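Local coordinates for hypothetical membrane protein (Corynebacterium glutamicum, PDB 6JSB) that binds heme and probably takes part in heme transfer within the corynebacterial heme-uptake machinery, this chain being its HtaA-family domain, at residues A[12-17]-A[99-104]; A[46-51]-A[55-60]. One frame throughout, in Å; residues are numbered along the deposited sequence.

Interaction 1 of 2, residues A[12-17]-A[99-104]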
loop_
_atom_site.group_PDB
_atom_site.type_symbol
_atom_site.label_atom_id
_atom_site.label_comp_id
_atom_site.label_asym_id
_atom_site.label_seq_id
_atom_site.Cartn_x
_atom_site.Cartn_y
_atom_site.Cartn_z
ATOM N N ALA A 12 -10.776 0.289 2.196
ATOM C CA ALA A 12 -10.177 -0.825 1.451
ATOM C C ALA A 12 -9.357 -1.625 2.452
ATOM O O ALA A 12 -8.583 -1.046 3.214
ATOM C CB ALA A 12 -9.282 -0.372 0.309
ATOM N N ASP A 13 -9.485 -2.947 2.404
ATOM C CA ASP A 13 -8.673 -3.861 3.203
ATOM C C ASP A 13 -7.542 -4.350 2.322
ATOM O O ASP A 13 -7.801 -5.087 1.374
ATOM C CB ASP A 13 -9.491 -5.076 3.679
ATOM C CG ASP A 13 -10.393 -4.787 4.912
ATOM O OD1 ASP A 13 -11.403 -4.049 4.784
ATOM O OD2 ASP A 13 -10.126 -5.369 5.997
ATOM N N TRP A 14 -6.288 -4.011 2.670
ATOM C CA TRP A 14 -5.136 -4.431 1.834
ATOM C C TRP A 14 -3.931 -4.581 2.748
ATOM O O TRP A 14 -3.399 -3.558 3.210
ATOM C CB TRP A 14 -4.853 -3.407 0.742
ATOM C CG TRP A 14 -3.739 -3.830 -0.163
ATOM C CD1 TRP A 14 -3.561 -5.076 -0.739
ATOM C CD2 TRP A 14 -2.640 -3.028 -0.554
ATOM N NE1 TRP A 14 -2.380 -5.054 -1.505
ATOM C CE2 TRP A 14 -1.778 -3.836 -1.346
ATOM C CE3 TRP A 14 -2.256 -1.701 -0.247
ATOM C CZ2 TRP A 14 -0.603 -3.358 -1.918
ATOM C CZ3 TRP A 14 -1.021 -1.215 -0.828
ATOM C CH2 TRP A 14 -0.240 -2.052 -1.634
ATOM N N SER A 15 -3.464 -5.832 2.958
ATOM C CA SER A 15 -2.338 -6.067 3.880
ATOM C C SER A 15 -0.971 -5.860 3.229
ATOM O O SER A 15 0.036 -6.068 3.884
ATOM C CB SER A 15 -2.367 -7.513 4.416
ATOM O OG SER A 15 -3.623 -7.738 5.030
ATOM N N VAL A 16 -0.929 -5.474 1.958
ATOM C CA VAL A 16 0.259 -5.256 1.131
ATOM C C VAL A 16 0.858 -6.606 0.740
ATOM O O VAL A 16 0.829 -6.994 -0.441
ATOM C CB VAL A 16 1.298 -4.316 1.832
ATOM C CG1 VAL A 16 2.475 -4.059 0.889
ATOM C CG2 VAL A 16 0.621 -2.953 2.134
ATOM N N ARG A 17 1.395 -7.350 1.716
ATOM C CA ARG A 17 1.788 -8.734 1.523
ATOM C C ARG A 17 2.076 -9.372 2.897
ATOM O O ARG A 17 2.962 -8.878 3.604
ATOM C CB ARG A 17 3.020 -8.792 0.614
ATOM C CG ARG A 17 3.611 -10.140 0.404
ATOM C CD ARG A 17 2.930 -11.071 -0.644
ATOM N NE ARG A 17 3.691 -12.317 -0.459
ATOM C CZ ARG A 17 4.456 -12.909 -1.358
ATOM N NH1 ARG A 17 4.433 -12.461 -2.626
ATOM N NH2 ARG A 17 5.168 -13.990 -0.997
ATOM N N LEU A 99 10.719 1.971 3.566
ATOM C CA LEU A 99 9.672 1.906 2.533
ATOM C C LEU A 99 8.406 2.602 3.035
ATOM O O LEU A 99 7.975 2.380 4.171
ATOM C CB LEU A 99 9.337 0.422 2.255
ATOM C CG LEU A 99 8.088 0.172 1.398
ATOM C CD1 LEU A 99 8.234 0.657 -0.056
ATOM C CD2 LEU A 99 7.818 -1.353 1.372
ATOM N N ASP A 100 7.801 3.436 2.203
ATOM C CA ASP A 100 6.590 4.135 2.608
ATOM C C ASP A 100 5.614 4.092 1.450
ATOM O O ASP A 100 6.010 4.400 0.314
ATOM C CB ASP A 100 6.900 5.577 2.952
ATOM C CG ASP A 100 5.753 6.253 3.631
ATOM O OD1 ASP A 100 5.743 6.352 4.895
ATOM O OD2 ASP A 100 4.844 6.737 2.920
ATOM N N PHE A 101 4.370 3.652 1.696
ATOM C CA PHE A 101 3.294 3.703 0.710
ATOM C C PHE A 101 2.222 4.645 1.227
ATOM O O PHE A 101 1.794 4.503 2.369
ATOM C CB PHE A 101 2.643 2.325 0.499
ATOM C CG PHE A 101 3.470 1.325 -0.281
ATOM C CD1 PHE A 101 4.305 1.725 -1.290
ATOM C CD2 PHE A 101 3.285 -0.025 -0.123
ATOM C CE1 PHE A 101 4.999 0.770 -2.092
ATOM C CE2 PHE A 101 4.025 -0.978 -0.890
ATOM C CZ PHE A 101 4.878 -0.565 -1.865
ATOM N N SER A 102 1.705 5.529 0.362
ATOM C CA SER A 102 0.645 6.399 0.871
ATOM C C SER A 102 -0.312 6.752 -0.262
ATOM O O SER A 102 0.000 6.585 -1.442
ATOM C CB SER A 102 1.204 7.641 1.547
ATOM O OG SER A 102 1.916 8.441 0.624
ATOM N N ASN A 103 -1.517 7.207 0.115
ATOM C CA ASN A 103 -2.549 7.603 -0.838
ATOM C C ASN A 103 -2.783 6.641 -2.016
ATOM O O ASN A 103 -2.733 7.048 -3.169
ATOM C CB ASN A 103 -2.223 8.990 -1.393
ATOM C CG ASN A 103 -2.119 9.998 -0.322
ATOM O OD1 ASN A 103 -3.027 10.115 0.521
ATOM N ND2 ASN A 103 -0.990 10.703 -0.284
ATOM N N PRO A 104 -3.073 5.385 -1.746
ATOM C CA PRO A 104 -3.332 4.471 -2.867
ATOM C C PRO A 104 -4.587 4.855 -3.628
ATOM O O PRO A 104 -5.546 5.399 -3.072
ATOM C CB PRO A 104 -3.495 3.101 -2.229
ATOM C CG PRO A 104 -3.500 3.305 -0.686
ATOM C CD PRO A 104 -3.246 4.760 -0.401
#
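V16 holds CG1 anti to its backbone N (chi1 -177°), and F101 holds its ring anti to its own carbonyl carbon (chi1 -73°); these two rotations bring methyl and ring together between backbones that stay well apart. The nearest CA atoms, those of V16 and F101, are still 9.5 Å from each other, so side chains alone make the contact. V16 CG1 lies 3.9 Å from F101 CE2 and arrives at the ring's edge, close to its plane. W14 supplies the second touch: CH2, on the far rim of its indole, comes 4.3 Å from F101 CD2, with each ring oblique to the other. Within 12-17 the chain folds back on the indole, V16 CA standing 3.5 Å above the W14 ring plane and offset toward its rim.

Segment 12-17 runs off the end of strand 2-14, so V16 already lies in loop, and F101 sits in strand 95-109; these strands are not neighbours in the curled antiparallel sheet, and W14, V16 and F101 meet across its interior as part of the buried apolar core. F101 also meets the ring of W77 at about 80° between planes and touches F119 and M173. The heme is not far: the side chain of F101 is about 8 Å from it, and R17, next along the chain, belongs to the heme pocket and stands at the N-cap of helix 18-24.

Interaction 2 of 2, residues A[46-51]-A[55-60]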
loop_
_atom_site.group_PDB
_atom_site.type_symbol
_atom_site.label_atom_id
_atom_site.label_comp_id
_atom_site.label_asym_id
_atom_site.label_seq_id
_atom_site.Cartn_x
_atom_site.Cartn_y
_atom_site.Cartn_z
ATOM N N VAL A 46 -5.169 5.247 8.275
ATOM C CA VAL A 46 -5.020 3.791 8.231
ATOM C C VAL A 46 -5.277 3.244 9.627
ATOM O O VAL A 46 -4.823 3.809 10.628
ATOM C CB VAL A 46 -3.619 3.399 7.729
ATOM C CG1 VAL A 46 -3.339 1.931 8.003
ATOM C CG2 VAL A 46 -3.520 3.648 6.225
ATOM N N GLU A 47 -6.010 2.143 9.697
ATOM C CA GLU A 47 -6.124 1.354 10.911
ATOM C C GLU A 47 -5.411 0.026 10.716
ATOM O O GLU A 47 -5.379 -0.536 9.610
ATOM C CB GLU A 47 -7.597 1.089 11.240
ATOM C CG GLU A 47 -8.444 2.342 11.372
ATOM C CD GLU A 47 -8.417 2.932 12.766
ATOM O OE1 GLU A 47 -7.643 2.422 13.619
ATOM O OE2 GLU A 47 -9.176 3.906 13.007
ATOM N N THR A 48 -4.828 -0.495 11.794
ATOM C CA THR A 48 -4.090 -1.751 11.626
ATOM C C THR A 48 -4.346 -2.596 12.855
ATOM O O THR A 48 -4.586 -2.057 13.951
ATOM C CB THR A 48 -2.582 -1.519 11.411
ATOM O OG1 THR A 48 -1.887 -2.749 11.147
ATOM C CG2 THR A 48 -1.951 -0.830 12.601
ATOM N N THR A 49 -4.357 -3.902 12.650
ATOM C CA THR A 49 -4.453 -4.859 13.762
ATOM C C THR A 49 -3.531 -6.011 13.462
ATOM O O THR A 49 -3.230 -6.302 12.309
ATOM C CB THR A 49 -5.873 -5.433 13.954
ATOM O OG1 THR A 49 -6.325 -6.089 12.750
ATOM C CG2 THR A 49 -6.924 -4.320 14.262
ATOM N N GLY A 50 -3.095 -6.706 14.507
ATOM C CA GLY A 50 -2.223 -7.844 14.337
ATOM C C GLY A 50 -0.788 -7.440 14.031
ATOM O O GLY A 50 -0.493 -6.284 13.770
ATOM N N THR A 51 0.092 -8.449 14.008
ATOM C CA THR A 51 1.497 -8.260 13.603
ATOM C C THR A 51 1.916 -9.417 12.699
ATOM O O THR A 51 1.282 -10.486 12.658
ATOM C CB THR A 51 2.487 -8.157 14.808
ATOM O OG1 THR A 51 2.462 -9.409 15.510
ATOM C CG2 THR A 51 2.103 -7.017 15.785
ATOM N N ARG A 55 -0.983 -9.366 10.364
ATOM C CA ARG A 55 -1.274 -7.945 10.346
ATOM C C ARG A 55 -2.219 -7.628 9.193
ATOM O O ARG A 55 -2.077 -8.151 8.057
ATOM C CB ARG A 55 0.017 -7.128 10.176
ATOM C CG ARG A 55 -0.257 -5.596 10.190
ATOM C CD ARG A 55 1.094 -4.876 10.210
ATOM N NE ARG A 55 1.840 -4.963 11.502
ATOM C CZ ARG A 55 1.642 -4.124 12.508
ATOM N NH1 ARG A 55 0.645 -3.222 12.491
ATOM N NH2 ARG A 55 2.460 -4.189 13.574
ATOM N N GLU A 56 -3.142 -6.729 9.484
ATOM C CA GLU A 56 -4.089 -6.222 8.456
ATOM C C GLU A 56 -4.036 -4.708 8.439
ATOM O O GLU A 56 -3.726 -4.060 9.464
ATOM C CB GLU A 56 -5.529 -6.676 8.823
ATOM C CG GLU A 56 -5.679 -8.201 8.696
ATOM C CD GLU A 56 -7.085 -8.666 9.014
ATOM O OE1 GLU A 56 -7.327 -8.934 10.183
ATOM O OE2 GLU A 56 -7.955 -8.726 8.097
ATOM N N PHE A 57 -4.326 -4.113 7.267
ATOM C CA PHE A 57 -4.469 -2.665 7.189
ATOM C C PHE A 57 -5.801 -2.319 6.559
ATOM O O PHE A 57 -6.161 -2.926 5.532
ATOM C CB PHE A 57 -3.374 -2.011 6.261
ATOM C CG PHE A 57 -1.956 -2.253 6.665
ATOM C CD1 PHE A 57 -1.132 -3.029 5.844
ATOM C CD2 PHE A 57 -1.438 -1.673 7.824
ATOM C CE1 PHE A 57 0.228 -3.255 6.180
ATOM C CE2 PHE A 57 -0.122 -1.870 8.138
ATOM C CZ PHE A 57 0.714 -2.675 7.350
ATOM N N THR A 58 -6.503 -1.325 7.110
ATOM C CA THR A 58 -7.639 -0.766 6.367
ATOM C C THR A 58 -7.264 0.656 5.976
ATOM O O THR A 58 -6.627 1.370 6.759
ATOM C CB THR A 58 -8.962 -0.732 7.156
ATOM O OG1 THR A 58 -8.863 0.264 8.179
ATOM C CG2 THR A 58 -9.263 -2.094 7.746
ATOM N N TRP A 59 -7.588 1.041 4.756
ATOM C CA TRP A 59 -7.246 2.329 4.206
ATOM C C TRP A 59 -8.532 3.111 3.988
ATOM O O TRP A 59 -9.490 2.547 3.423
ATOM C CB TRP A 59 -6.504 2.155 2.837
ATOM C CG TRP A 59 -5.248 1.279 2.901
ATOM C CD1 TRP A 59 -5.203 -0.094 2.989
ATOM C CD2 TRP A 59 -3.873 1.722 2.820
ATOM N NE1 TRP A 59 -3.889 -0.539 2.982
ATOM C CE2 TRP A 59 -3.054 0.555 2.890
ATOM C CE3 TRP A 59 -3.274 2.986 2.708
ATOM C CZ2 TRP A 59 -1.685 0.600 2.799
ATOM C CZ3 TRP A 59 -1.853 3.047 2.641
ATOM C CH2 TRP A 59 -1.084 1.863 2.692
ATOM N N PRO A 60 -8.601 4.387 4.384
ATOM C CA PRO A 60 -9.871 5.109 4.299
ATOM C C PRO A 60 -10.141 5.565 2.877
ATOM O O PRO A 60 -9.255 6.065 2.200
ATOM C CB PRO A 60 -9.652 6.314 5.238
ATOM C CG PRO A 60 -8.106 6.576 5.145
ATOM C CD PRO A 60 -7.540 5.167 5.077
HETATM O O HOH W 1 -5.319 -8.585 12.234
#
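T48 OG1 is gripped from two sides: it donates to E56 O at 2.8 Å and accepts from R55 NH1 at 2.9 Å, the hydroxyl lying near the guanidinium plane. Its chi1 of -176° sets OG1 anti to the backbone N and points it at both partners. E56 O also accepts from T49 N, which approaches from the opposite face of the carbonyl plane to T48 OG1. Strands 47-49 and 56-60 run antiparallel (168°) as a β-hairpin: E47 with T58 and T49 with E56 are hydrogen-bonded pairs, and T48 with F57 is the non-hydrogen-bonded pair between them. T58 N donates to E47 O at 2.9 Å. R55 bends at chi3, which lays its guanidinium beneath G50 O, 3.3 Å above the plane and over its centre. At the other end V46 CG2 makes an off-centre CH-π contact with W59, 4.1 Å from the centroid of the six-membered ring. On the face carrying T49 and E56, a water links T49 OG1 to E56 OE1. Because T48 spends its proton on E56 O, its oxygen can accept from R55 NH1; with NE in a salt bridge to E25, the buried guanidinium is held at two nitrogens, which should limit its rotation.

From the N terminus, strand 2-14 brings in segment 12-17, the first half of interaction 1. The chain then passes through helices 18-24 and 27-30 and strand 39-43 before 46-51 and 55-60 close the short hairpin of interaction 2, with three residues between them. Only after strand 68-81 does 99-104 arrive and close the 81-residue loop of interaction 1, so the hairpin is nested inside it. The two contacts meet directly, because strands 2-14 and 56-65 are neighbours in the sheet: A12 O lies 2.8 Å from W59 N, a probable hydrogen bond, and P104 CG packs 3.4 Å from W59 CE3. Interaction 2 pairs strand 47-49 with 56-65, while interaction 1 joins non-neighbouring strands 2-14 and 95-109 through core side chains.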